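Local coordinates for glycoside hydrolase YxiA (PDB 3LV4), which probably hydrolyses glycosidic bonds in arabinan as a calcium-binding glycoside hydrolase of family 43, at residues Gln324-Met327 and Pro333-Ala336; Phe428-Leu431 and Ala437-Gly440; Ala294-Asp297 and Lys302-Leu305; Ser351-Asp356 and Gly411-Gln416; Phe278-Lys283 and Ala336-Ala341. One frame throughout, in Å; residues are numbered along the deposited sequence.

Interaction 1: residues Gln324-Met327 and Pro333-Ala336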
# COMPACT_ATOMS: atom_id res chain seq x y z
N GLN A 324 -8.01 -5.86 7.20
CA GLN A 324 -8.98 -6.30 6.22
C GLN A 324 -9.48 -5.13 5.39
O GLN A 324 -9.69 -4.03 5.91
CB GLN A 324 -10.15 -7.01 6.92
CG GLN A 324 -11.12 -7.64 5.97
CD GLN A 324 -12.01 -8.69 6.62
OE1 GLN A 324 -11.99 -8.89 7.85
NE2 GLN A 324 -12.78 -9.37 5.80
N LEU A 325 -9.65 -5.36 4.09
CA LEU A 325 -10.26 -4.38 3.19
C LEU A 325 -11.70 -4.77 2.91
O LEU A 325 -11.99 -5.92 2.57
CB LEU A 325 -9.49 -4.31 1.86
CG LEU A 325 -8.11 -3.66 1.86
CD1 LEU A 325 -7.33 -4.03 0.58
CD2 LEU A 325 -8.23 -2.14 2.00
N LEU A 326 -12.60 -3.80 3.05
CA LEU A 326 -14.01 -4.01 2.78
C LEU A 326 -14.36 -3.23 1.52
O LEU A 326 -13.56 -2.40 1.07
CB LEU A 326 -14.85 -3.52 3.97
CG LEU A 326 -14.32 -4.02 5.33
CD1 LEU A 326 -15.06 -3.37 6.50
CD2 LEU A 326 -14.39 -5.54 5.42
N MSE A 327 -15.51 -3.50 0.93
CA MSE A 327 -15.88 -2.84 -0.32
C MSE A 327 -17.19 -2.07 -0.15
O MSE A 327 -18.22 -2.66 0.18
CB MSE A 327 -16.01 -3.85 -1.45
CG MSE A 327 -16.13 -3.24 -2.83
SE MSE A 327 -14.48 -2.34 -3.42
CE MSE A 327 -13.41 -3.90 -3.98
N PRO A 333 -12.61 0.52 -2.04
CA PRO A 333 -12.26 -0.27 -0.85
C PRO A 333 -12.08 0.62 0.36
O PRO A 333 -11.54 1.72 0.23
CB PRO A 333 -10.92 -0.92 -1.25
CG PRO A 333 -10.32 0.04 -2.24
CD PRO A 333 -11.48 0.71 -2.96
N VAL A 334 -12.54 0.17 1.52
CA VAL A 334 -12.35 0.90 2.77
C VAL A 334 -11.54 0.02 3.73
O VAL A 334 -11.69 -1.20 3.73
CB VAL A 334 -13.69 1.34 3.41
CG1 VAL A 334 -14.50 2.20 2.44
CG2 VAL A 334 -14.50 0.12 3.87
N VAL A 335 -10.66 0.64 4.50
CA VAL A 335 -9.81 -0.10 5.43
C VAL A 335 -10.52 -0.26 6.78
O VAL A 335 -10.96 0.72 7.38
CB VAL A 335 -8.46 0.62 5.63
CG1 VAL A 335 -7.50 -0.23 6.48
CG2 VAL A 335 -7.84 0.94 4.28
N ALA A 336 -10.63 -1.50 7.26
CA ALA A 336 -11.14 -1.73 8.61
C ALA A 336 -10.23 -1.00 9.60
O ALA A 336 -9.02 -1.00 9.43
CB ALA A 336 -11.16 -3.22 8.92

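Interaction 2: residues Phe428-Leu431 and Ala437-Gly440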
# COMPACT_ATOMS: atom_id res chain seq x y z
N PHE A 428 -16.95 1.16 11.89
CA PHE A 428 -17.35 1.47 10.53
C PHE A 428 -16.19 2.18 9.85
O PHE A 428 -15.33 2.77 10.50
CB PHE A 428 -18.65 2.30 10.47
CG PHE A 428 -18.55 3.67 11.08
CD1 PHE A 428 -18.00 4.73 10.36
CD2 PHE A 428 -19.04 3.91 12.36
CE1 PHE A 428 -17.93 6.00 10.92
CE2 PHE A 428 -18.97 5.18 12.92
CZ PHE A 428 -18.41 6.23 12.20
N SER A 429 -16.16 2.11 8.52
CA SER A 429 -15.11 2.74 7.75
C SER A 429 -15.75 3.19 6.46
O SER A 429 -16.40 2.39 5.78
CB SER A 429 -13.97 1.76 7.46
OG SER A 429 -12.94 2.37 6.70
N ALA A 430 -15.61 4.46 6.12
CA ALA A 430 -16.34 4.99 4.97
C ALA A 430 -15.54 6.04 4.19
O ALA A 430 -14.55 6.57 4.70
CB ALA A 430 -17.69 5.57 5.42
N LEU A 431 -15.99 6.33 2.97
CA LEU A 431 -15.29 7.24 2.08
C LEU A 431 -16.27 8.18 1.40
O LEU A 431 -17.38 7.78 1.08
CB LEU A 431 -14.56 6.45 0.98
CG LEU A 431 -13.32 5.62 1.33
CD1 LEU A 431 -12.95 4.69 0.18
CD2 LEU A 431 -12.14 6.53 1.67
N ALA A 437 -11.38 9.60 4.20
CA ALA A 437 -11.88 8.46 4.96
C ALA A 437 -12.29 8.83 6.37
O ALA A 437 -11.62 9.62 7.04
CB ALA A 437 -10.82 7.37 5.02
N VAL A 438 -13.38 8.24 6.85
CA VAL A 438 -13.73 8.33 8.26
C VAL A 438 -13.79 6.92 8.86
O VAL A 438 -14.26 5.98 8.22
CB VAL A 438 -15.07 9.07 8.48
CG1 VAL A 438 -14.96 10.51 7.99
CG2 VAL A 438 -16.23 8.35 7.79
N TRP A 439 -13.28 6.78 10.08
CA TRP A 439 -13.32 5.51 10.80
C TRP A 439 -14.03 5.71 12.11
O TRP A 439 -13.82 6.72 12.78
CB TRP A 439 -11.91 5.05 11.18
CG TRP A 439 -11.05 4.53 10.07
CD1 TRP A 439 -11.37 4.39 8.75
CD2 TRP A 439 -9.72 4.04 10.22
NE1 TRP A 439 -10.30 3.86 8.06
CE2 TRP A 439 -9.28 3.64 8.94
CE3 TRP A 439 -8.84 3.93 11.30
CZ2 TRP A 439 -8.01 3.11 8.73
CZ3 TRP A 439 -7.58 3.42 11.09
CH2 TRP A 439 -7.17 3.01 9.81
N GLY A 440 -14.84 4.74 12.49
CA GLY A 440 -15.48 4.76 13.80
C GLY A 440 -15.15 3.48 14.54
O GLY A 440 -15.10 2.40 13.93

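Interaction 3: residues Ala294-Asp297 and Lys302-Leu305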
# COMPACT_ATOMS: atom_id res chain seq x y z
N ALA A 294 -1.33 -5.83 -1.20
CA ALA A 294 -2.72 -6.20 -0.95
C ALA A 294 -2.97 -7.57 -1.54
O ALA A 294 -2.30 -7.98 -2.50
CB ALA A 294 -3.66 -5.16 -1.54
N PHE A 295 -3.92 -8.29 -0.96
CA PHE A 295 -4.14 -9.68 -1.31
C PHE A 295 -5.63 -9.92 -1.37
O PHE A 295 -6.37 -9.50 -0.47
CB PHE A 295 -3.52 -10.58 -0.23
CG PHE A 295 -3.61 -12.04 -0.53
CD1 PHE A 295 -2.66 -12.65 -1.36
CD2 PHE A 295 -4.61 -12.83 0.02
CE1 PHE A 295 -2.71 -14.00 -1.63
CE2 PHE A 295 -4.67 -14.19 -0.25
CZ PHE A 295 -3.72 -14.77 -1.08
N TYR A 296 -6.08 -10.57 -2.44
CA TYR A 296 -7.45 -11.05 -2.55
C TYR A 296 -7.48 -12.58 -2.45
O TYR A 296 -6.78 -13.27 -3.19
CB TYR A 296 -8.10 -10.58 -3.86
CG TYR A 296 -9.43 -11.24 -4.10
CD1 TYR A 296 -10.56 -10.82 -3.42
CD2 TYR A 296 -9.56 -12.30 -4.99
CE1 TYR A 296 -11.79 -11.44 -3.62
CE2 TYR A 296 -10.77 -12.92 -5.20
CZ TYR A 296 -11.89 -12.49 -4.51
OH TYR A 296 -13.10 -13.11 -4.70
N ASP A 297 -8.27 -13.09 -1.51
CA ASP A 297 -8.34 -14.54 -1.27
C ASP A 297 -9.55 -15.12 -2.00
O ASP A 297 -10.69 -14.89 -1.60
CB ASP A 297 -8.44 -14.80 0.24
CG ASP A 297 -8.40 -16.28 0.60
OD1 ASP A 297 -8.81 -17.11 -0.23
OD2 ASP A 297 -7.97 -16.61 1.72
N LYS A 302 -12.27 -12.63 0.94
CA LYS A 302 -11.73 -11.54 1.75
C LYS A 302 -10.55 -10.86 1.04
O LYS A 302 -9.85 -11.51 0.26
CB LYS A 302 -11.26 -12.04 3.12
CG LYS A 302 -12.36 -12.57 4.03
CD LYS A 302 -11.84 -12.60 5.47
CE LYS A 302 -12.68 -13.44 6.38
NZ LYS A 302 -11.98 -13.61 7.71
N SER A 303 -10.36 -9.57 1.31
CA SER A 303 -9.18 -8.84 0.85
C SER A 303 -8.43 -8.26 2.06
O SER A 303 -9.03 -8.00 3.12
CB SER A 303 -9.57 -7.69 -0.10
OG SER A 303 -10.10 -8.16 -1.32
N TYR A 304 -7.13 -8.04 1.90
CA TYR A 304 -6.27 -7.57 2.97
C TYR A 304 -5.29 -6.53 2.49
O TYR A 304 -4.73 -6.63 1.40
CB TYR A 304 -5.47 -8.73 3.56
CG TYR A 304 -6.31 -9.88 4.07
CD1 TYR A 304 -6.79 -9.89 5.37
CD2 TYR A 304 -6.60 -10.96 3.25
CE1 TYR A 304 -7.54 -10.94 5.84
CE2 TYR A 304 -7.36 -12.02 3.71
CZ TYR A 304 -7.83 -12.01 5.01
OH TYR A 304 -8.58 -13.06 5.49
N LEU A 305 -5.07 -5.53 3.33
CA LEU A 305 -4.06 -4.51 3.10
C LEU A 305 -2.88 -4.85 4.00
O LEU A 305 -3.06 -5.00 5.21
CB LEU A 305 -4.62 -3.14 3.48
CG LEU A 305 -3.78 -1.92 3.11
CD1 LEU A 305 -3.85 -1.65 1.61
CD2 LEU A 305 -4.27 -0.69 3.88
O HOH W 1 -8.93 -15.28 3.86

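Interaction 4: residues Ser351-Asp356 and Gly411-Gln416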
# COMPACT_ATOMS: atom_id res chain seq x y z
N SER A 351 -29.78 -1.94 16.34
CA SER A 351 -29.35 -1.88 17.73
C SER A 351 -27.85 -2.19 17.89
O SER A 351 -27.22 -1.74 18.85
CB SER A 351 -30.19 -2.79 18.64
OG SER A 351 -29.79 -4.14 18.53
N ASP A 352 -27.30 -2.94 16.94
CA ASP A 352 -25.88 -3.30 16.99
C ASP A 352 -25.01 -2.07 16.80
O ASP A 352 -23.94 -1.94 17.39
CB ASP A 352 -25.54 -4.30 15.88
CG ASP A 352 -26.16 -5.67 16.10
OD1 ASP A 352 -26.35 -6.07 17.27
OD2 ASP A 352 -26.44 -6.36 15.08
N VAL A 353 -25.47 -1.16 15.94
CA VAL A 353 -24.61 -0.06 15.49
C VAL A 353 -24.89 1.28 16.16
O VAL A 353 -24.04 2.16 16.15
CB VAL A 353 -24.64 0.09 13.95
CG1 VAL A 353 -24.16 -1.21 13.29
CG2 VAL A 353 -26.04 0.45 13.47
N ILE A 354 -26.08 1.43 16.74
CA ILE A 354 -26.40 2.61 17.55
C ILE A 354 -25.39 2.74 18.70
O ILE A 354 -24.96 1.73 19.26
CB ILE A 354 -27.83 2.51 18.13
CG1 ILE A 354 -28.86 2.87 17.06
CG2 ILE A 354 -27.99 3.42 19.34
CD1 ILE A 354 -30.23 2.29 17.33
N GLY A 355 -25.01 3.96 19.05
CA GLY A 355 -24.12 4.16 20.19
C GLY A 355 -22.99 5.16 20.00
O GLY A 355 -22.88 5.82 18.96
N ASP A 356 -22.14 5.27 21.03
CA ASP A 356 -21.02 6.21 21.01
C ASP A 356 -19.83 5.60 20.28
O ASP A 356 -19.57 4.40 20.40
CB ASP A 356 -20.61 6.58 22.44
CG ASP A 356 -21.73 7.24 23.22
OD1 ASP A 356 -22.51 8.01 22.63
OD2 ASP A 356 -21.82 7.01 24.44
N GLY A 411 -19.76 3.47 3.45
CA GLY A 411 -18.82 2.54 4.05
C GLY A 411 -19.45 1.26 4.53
O GLY A 411 -20.57 0.90 4.13
N VAL A 412 -18.72 0.57 5.40
CA VAL A 412 -19.08 -0.76 5.85
C VAL A 412 -18.88 -0.89 7.36
O VAL A 412 -17.89 -0.37 7.89
CB VAL A 412 -18.24 -1.83 5.11
CG1 VAL A 412 -18.71 -3.23 5.49
CG2 VAL A 412 -18.35 -1.65 3.59
N PHE A 413 -19.82 -1.55 8.04
CA PHE A 413 -19.71 -1.90 9.46
C PHE A 413 -19.00 -3.25 9.62
O PHE A 413 -19.23 -4.17 8.84
CB PHE A 413 -21.10 -2.05 10.10
CG PHE A 413 -21.83 -0.75 10.39
CD1 PHE A 413 -21.43 0.08 11.42
CD2 PHE A 413 -22.97 -0.42 9.67
CE1 PHE A 413 -22.12 1.25 11.71
CE2 PHE A 413 -23.68 0.75 9.94
CZ PHE A 413 -23.26 1.59 10.97
N LEU A 414 -18.18 -3.38 10.66
CA LEU A 414 -17.47 -4.62 10.92
C LEU A 414 -17.16 -4.76 12.40
O LEU A 414 -16.58 -3.86 13.00
CB LEU A 414 -16.16 -4.65 10.13
CG LEU A 414 -15.31 -5.92 10.27
CD1 LEU A 414 -16.07 -7.15 9.69
CD2 LEU A 414 -13.94 -5.74 9.61
N ARG A 415 -17.53 -5.89 13.00
CA ARG A 415 -17.11 -6.17 14.37
C ARG A 415 -15.65 -6.59 14.38
O ARG A 415 -15.24 -7.45 13.60
CB ARG A 415 -17.96 -7.27 15.00
CG ARG A 415 -19.40 -6.91 15.21
CD ARG A 415 -20.12 -8.04 15.97
NE ARG A 415 -21.53 -7.76 16.19
CZ ARG A 415 -22.48 -7.89 15.26
NH1 ARG A 415 -22.16 -8.29 14.04
NH2 ARG A 415 -23.75 -7.62 15.55
N GLN A 416 -14.87 -5.99 15.27
CA GLN A 416 -13.44 -6.20 15.30
C GLN A 416 -12.92 -6.37 16.71
O GLN A 416 -13.60 -6.03 17.68
CB GLN A 416 -12.72 -5.01 14.68
CG GLN A 416 -12.95 -4.84 13.21
CD GLN A 416 -11.79 -4.11 12.57
OE1 GLN A 416 -11.71 -2.88 12.64
NE2 GLN A 416 -10.88 -4.86 11.97

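Interaction 5: residues Phe278-Lys283 and Ala336-Ala341. With CA (calcium ion), chain D.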
# COMPACT_ATOMS: atom_id res chain seq x y z
N PHE A 278 -2.95 8.51 13.09
CA PHE A 278 -4.12 8.59 13.96
C PHE A 278 -3.87 7.89 15.28
O PHE A 278 -2.94 7.09 15.41
CB PHE A 278 -5.31 7.89 13.30
CG PHE A 278 -5.17 6.40 13.26
CD1 PHE A 278 -5.63 5.63 14.31
CD2 PHE A 278 -4.53 5.77 12.19
CE1 PHE A 278 -5.48 4.24 14.29
CE2 PHE A 278 -4.38 4.39 12.16
CZ PHE A 278 -4.85 3.63 13.21
N SER A 279 -4.72 8.19 16.25
CA SER A 279 -4.68 7.50 17.53
C SER A 279 -6.09 7.49 18.11
O SER A 279 -6.69 8.55 18.33
CB SER A 279 -3.71 8.18 18.49
OG SER A 279 -3.59 7.44 19.68
N PHE A 280 -6.64 6.30 18.31
CA PHE A 280 -7.94 6.17 18.96
C PHE A 280 -7.76 6.37 20.46
O PHE A 280 -7.03 5.62 21.11
CB PHE A 280 -8.53 4.78 18.73
CG PHE A 280 -9.18 4.60 17.38
CD1 PHE A 280 -10.39 5.23 17.08
CD2 PHE A 280 -8.61 3.77 16.42
CE1 PHE A 280 -11.00 5.05 15.85
CE2 PHE A 280 -9.22 3.59 15.17
CZ PHE A 280 -10.42 4.23 14.90
N ASN A 281 -8.41 7.39 21.00
CA ASN A 281 -8.32 7.66 22.43
C ASN A 281 -6.90 7.88 22.92
O ASN A 281 -6.58 7.61 24.08
CB ASN A 281 -8.96 6.53 23.22
CG ASN A 281 -10.35 6.86 23.62
OD1 ASN A 281 -10.62 7.98 24.03
ND2 ASN A 281 -11.25 5.89 23.50
N ASN A 282 -6.05 8.38 22.02
CA ASN A 282 -4.64 8.61 22.34
C ASN A 282 -3.94 7.36 22.84
O ASN A 282 -2.92 7.45 23.53
CB ASN A 282 -4.48 9.75 23.35
CG ASN A 282 -3.05 10.23 23.47
OD1 ASN A 282 -2.36 10.42 22.46
ND2 ASN A 282 -2.57 10.43 24.70
N LYS A 283 -4.47 6.19 22.50
CA LYS A 283 -3.84 4.94 22.89
C LYS A 283 -3.23 4.28 21.66
O LYS A 283 -3.93 3.96 20.69
CB LYS A 283 -4.83 4.00 23.58
CG LYS A 283 -5.33 4.58 24.90
CD LYS A 283 -6.48 3.78 25.49
CE LYS A 283 -6.94 4.41 26.80
NZ LYS A 283 -8.03 3.63 27.45
N ALA A 336 -10.63 -1.50 7.26
CA ALA A 336 -11.14 -1.73 8.61
C ALA A 336 -10.23 -1.00 9.60
O ALA A 336 -9.02 -1.00 9.43
CB ALA A 336 -11.16 -3.22 8.92
N PRO A 337 -10.81 -0.33 10.61
CA PRO A 337 -9.97 0.50 11.49
C PRO A 337 -8.94 -0.27 12.33
O PRO A 337 -7.91 0.29 12.67
CB PRO A 337 -10.99 1.20 12.40
CG PRO A 337 -12.29 1.19 11.60
CD PRO A 337 -12.25 -0.13 10.86
N HIS A 338 -9.22 -1.52 12.67
CA HIS A 338 -8.29 -2.32 13.49
C HIS A 338 -7.62 -3.44 12.71
O HIS A 338 -8.16 -3.94 11.73
CB HIS A 338 -9.00 -2.89 14.71
CG HIS A 338 -9.58 -1.84 15.59
ND1 HIS A 338 -8.80 -0.94 16.29
CD2 HIS A 338 -10.87 -1.52 15.87
CE1 HIS A 338 -9.58 -0.12 16.97
NE2 HIS A 338 -10.84 -0.45 16.73
N ARG A 339 -6.44 -3.85 13.18
CA ARG A 339 -5.68 -4.90 12.50
C ARG A 339 -6.47 -6.22 12.47
O ARG A 339 -7.33 -6.47 13.33
CB ARG A 339 -4.31 -5.11 13.18
CG ARG A 339 -4.40 -5.75 14.55
CD ARG A 339 -3.10 -5.62 15.34
NE ARG A 339 -1.95 -6.20 14.65
CZ ARG A 339 -0.77 -6.40 15.24
NH1 ARG A 339 -0.60 -6.06 16.51
NH2 ARG A 339 0.24 -6.94 14.56
N TYR A 340 -6.17 -7.05 11.48
CA TYR A 340 -6.89 -8.30 11.26
C TYR A 340 -6.71 -9.30 12.40
O TYR A 340 -5.58 -9.61 12.79
CB TYR A 340 -6.43 -8.93 9.95
CG TYR A 340 -7.15 -10.22 9.62
CD1 TYR A 340 -8.52 -10.24 9.42
CD2 TYR A 340 -6.45 -11.42 9.51
CE1 TYR A 340 -9.19 -11.41 9.12
CE2 TYR A 340 -7.11 -12.60 9.21
CZ TYR A 340 -8.48 -12.59 9.01
OH TYR A 340 -9.14 -13.75 8.72
N ALA A 341 -7.83 -9.82 12.90
CA ALA A 341 -7.81 -10.79 13.99
C ALA A 341 -8.71 -11.98 13.69
O ALA A 341 -9.16 -12.68 14.61
CB ALA A 341 -8.21 -10.13 15.29
CA CA D . -12.63 9.17 24.42
O HOH W 2 -13.21 6.99 25.87
O HOH W 3 -11.94 11.57 25.70
O HOH W 4 -11.84 10.68 22.59

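Interaction 1: residues Gln324-Met327 and Pro333-Ala336
Leu326 and Val334 face each other as the hydrogen-bonded pair of a short antiparallel ladder. Leu326 N donates to Val334 O at 2.8 Å, almost straight at 175°, and Val334 N returns a bond of 2.8 Å to Leu326 O. A third backbone bond, from Ala336 N to Gln324 O at 3.0 Å, continues the pairing to the end of the segment, at Ala336. Pro333 has no N-H to offer, and it stands where none is called for, in the non-hydrogen-bonded pair with Met327.

Weaker C-H contacts fill in the ladder. Pro333 CA lies 3.1 Å from Leu326 O, which therefore receives both an N-H and a C-H from the opposing strand.

Apolar contacts are divided between the two faces. On one, Leu325 CD2 crosses Val335 CG2 at 3.9 Å; chi1 of -72° places Leu325 CG beside its backbone N, from where the CD2 branch leans toward the neighbouring strand. On this face too, selenomethionine Met327 bends at chi2 and chi3 and brings SE to 3.7 Å from Pro333 N. On the other face, Leu326 CB rests against Val334 CG2 at 3.7 Å.

Both faces are covered: Tyr217 of strand 213-220 touches Leu325 and Pro333, whereas Val412 and Leu414 of strand 407-418 lie on Leu326. The segment axes run at 140° to each other, well short of strictly antiparallel, evidence of a strongly twisted beta hairpin. It forms the outer edge of the last four-stranded blade in the five-bladed beta-propeller of family 43, turned toward the C-terminal domain.

Interaction 2: residues Phe428-Leu431 and Ala437-Gly440
In the beta hairpin that ends the C-terminal lipocalin-like domain, the ring of Phe428 lies over Gly440. Its chi1 of 64° turns the ring across to the other strand, so that Gly440 CA makes a CH-pi contact 3.7 Å from the Phe428 centroid and 16° off the ring normal. A side chain at Gly440 would run into Phe428 CE2, so glycine leaves the face accessible. Val438 CG2 meets the same ring at its edge, near the plane, and also touches Ala430 CB at 3.9 Å.

Four backbone bonds hold the register, two in the Phe428-Gly440 pair and two joining Ala430 to Val438, where Ala430 N donates to Val438 O at 2.9 Å. Strand 437-442 pairs in turn with strand 355-363 and so closes the antiparallel barrel of the domain. Phe428, Ala430 and Val438 line the face that meets Leu402, Tyr409 and Phe413 of neighbouring barrel strands.

The opposite face turns to the propeller. There Leu431 CD2 packs on Ala437 CB at 3.7 Å, and Ser429 OG lies 3.3 Å from Trp439 CD1. The angle is too poor for a bond to the indole NE1; that hydroxyl is hydrogen-bonded to Val335 O instead, while Phe278 and His362 make edge-to-face contacts with the Trp439 ring.

Interaction 3: residues Ala294-Asp297 and Lys302-Leu305
Three aromatic rings flank this pairing, and each is met at its edge. Ser303 OG approaches the Tyr296 ring in its plane, 3.4 Å from Tyr296 CD1. Tyr304 CD2 comes to the edge of the Phe295 ring, 4.2 Å from Phe295 CD2. Water 1 lies in the plane of the Tyr304 ring, 2.8 Å from Tyr304 OH. Each ring also has an edge-to-face partner elsewhere in the chain: His208 for Tyr296, Tyr25 for Phe295 and Tyr340 for Tyr304.

Water 1 links the two segments at their polar end, donating to Asp297 OD2 at 2.7 Å while it is hydrogen-bonded to Tyr304 OH. The chi1 of Asp297, -175°, carries its carboxylate out past the last backbone pair to where the water can be shared. The other oxygen, OD1, takes weak hydrogen bonds from Lys299 N and Ser300 N in the connecting turn. Lys302 sends its ammonium group elsewhere, to Tyr340 OH and Glu343 O.

The backbone ladder supplies the firm join. Phe295 and Tyr304 exchange two hydrogen bonds, of which Tyr304 N to Phe295 O measures 2.9 Å. Beyond them Asp297 N reaches Lys302 O at 2.9 Å and 172°. Tyr304 O also lies 3.1 Å from Ala294 CA.

With axes at 173°, the segments form a nearly exact antiparallel beta hairpin between strands 285-296 and 303-310, the first two strands of the final blade of the five-bladed propeller. Strand 285-296 also carries His291, a residue known to bind a second calcium ion.

Interaction 4: residues Ser351-Asp356 and Gly411-Gln416
Val353, with chi1 at -60°, sets CG1 anti to its own carbonyl carbon and presents it to the Phe413 ring, which a chi1 of -76° brings out from strand 407-418 to meet it. The evidence for a CH-pi contact is direct: Val353 CG1 sits 3.5 Å from the Phe413 centroid, only 9° off the ring normal and over the centre of the face. Val353 CB shares this face, 3.6 Å from Phe413 CE1, and CG2 comes within 3.9 Å of Phe413 CZ, so the branched side chain sits on one face of the ring, CG1 over its centre and CG2 toward CZ.

The polar half is a salt bridge. Arg415 extends its chain from CG to NE and brings NH2 to 3.0 Å from Asp352 OD2, with the carboxylate steeply turned against the guanidinium plane; the other oxygen, OD1, is farther from NH2, at 3.5 Å. Asp352 OD2 also accepts from Lys349 N, and Arg415 NH1 is paired with Glu346, so the guanidinium links two acids.

Replacing Phe413 with an alanine would probably open a gap beneath Val353 and leave its methyl group without the ring face it rests on.

Trp392 of strand 390-395 touches Val353 as well, and Phe428 touches Phe413. A short helix, 350-353, thus seats a hydrophobic residue among aromatic side chains of an antiparallel barrel, reminiscent of the helical turn that plugs one end of lipocalin-like barrels.

Interaction 5: residues Phe278-Lys283 and Ala336-Ala341
Beside the calcium site shared by the two domains, Phe280 packs on Pro337 and His338. Phe280 opens a type I' beta turn that ends at Lys283, closed by Lys283 N donating to Phe280 O at 3.0 Å. The next residue of the turn, Asn281, points its carbonyl oxygen OD1 at the calcium ion, 2.4 Å away. Three waters, with Glu358 and Glu375 of the lipocalin-like domain, complete the ligands, and Asn281 ND2 makes a weak 3.3 Å bond to one of them, water 2.

The contact with 336-341 is carried by the outer ring atoms of Phe280, CD2, CE2 and CZ. Phe280 CZ meets Pro337 CB at 4.0 Å, and Phe280 CD2 meets His338 CE1 at the same separation of 4.0 Å. The planes of the Phe280 and His338 rings are 40° apart, with centroids separated by 5.4 Å, an oblique meeting rather than a stack. His338 chi1, -59°, swings the imidazole toward Phe280, while NE2 is hydrogen-bonded to Ser441 OG.

Glu358 and Trp439 also touch Phe280. A serine in its place is likely to leave Pro337 and His338 without their apolar neighbour and to open a gap next to Glu358.

The carboxylates of Glu358 and Glu375 probably balance the charge of the ion, and the neutral amide of Asn281 adds a carbonyl oxygen ligand. Between 278-283 and 336-341 the join is by van der Waals contact, while directional bonds to the lipocalin-like domain come from the calcium ligands and from hydrogen bonds such as Asn281 N to Ser373 OG.

In the fold
Interactions 3 and 1 are successive hairpins of one propeller blade, their centres 9 Å apart and joined by Leu325 N to Ser303 O at 2.9 Å. Interaction 2 lies equally close to interaction 1 on the barrel side, where Val335 O and Ser429 OG are 2.7 Å apart; it does not touch interaction 3. Interactions 2 and 4 share the barrel, with centres 11 Å apart. Chain 336-341 of interaction 5 continues from interaction 1 at Ala336 and is tied to interaction 4 by Gln416 OE1 to His338 N, 2.8 Å. Calcium ligand Glu358 approaches interactions 2 and 5, its side chain about 6 Å from Gly440 and 4 Å from Phe280.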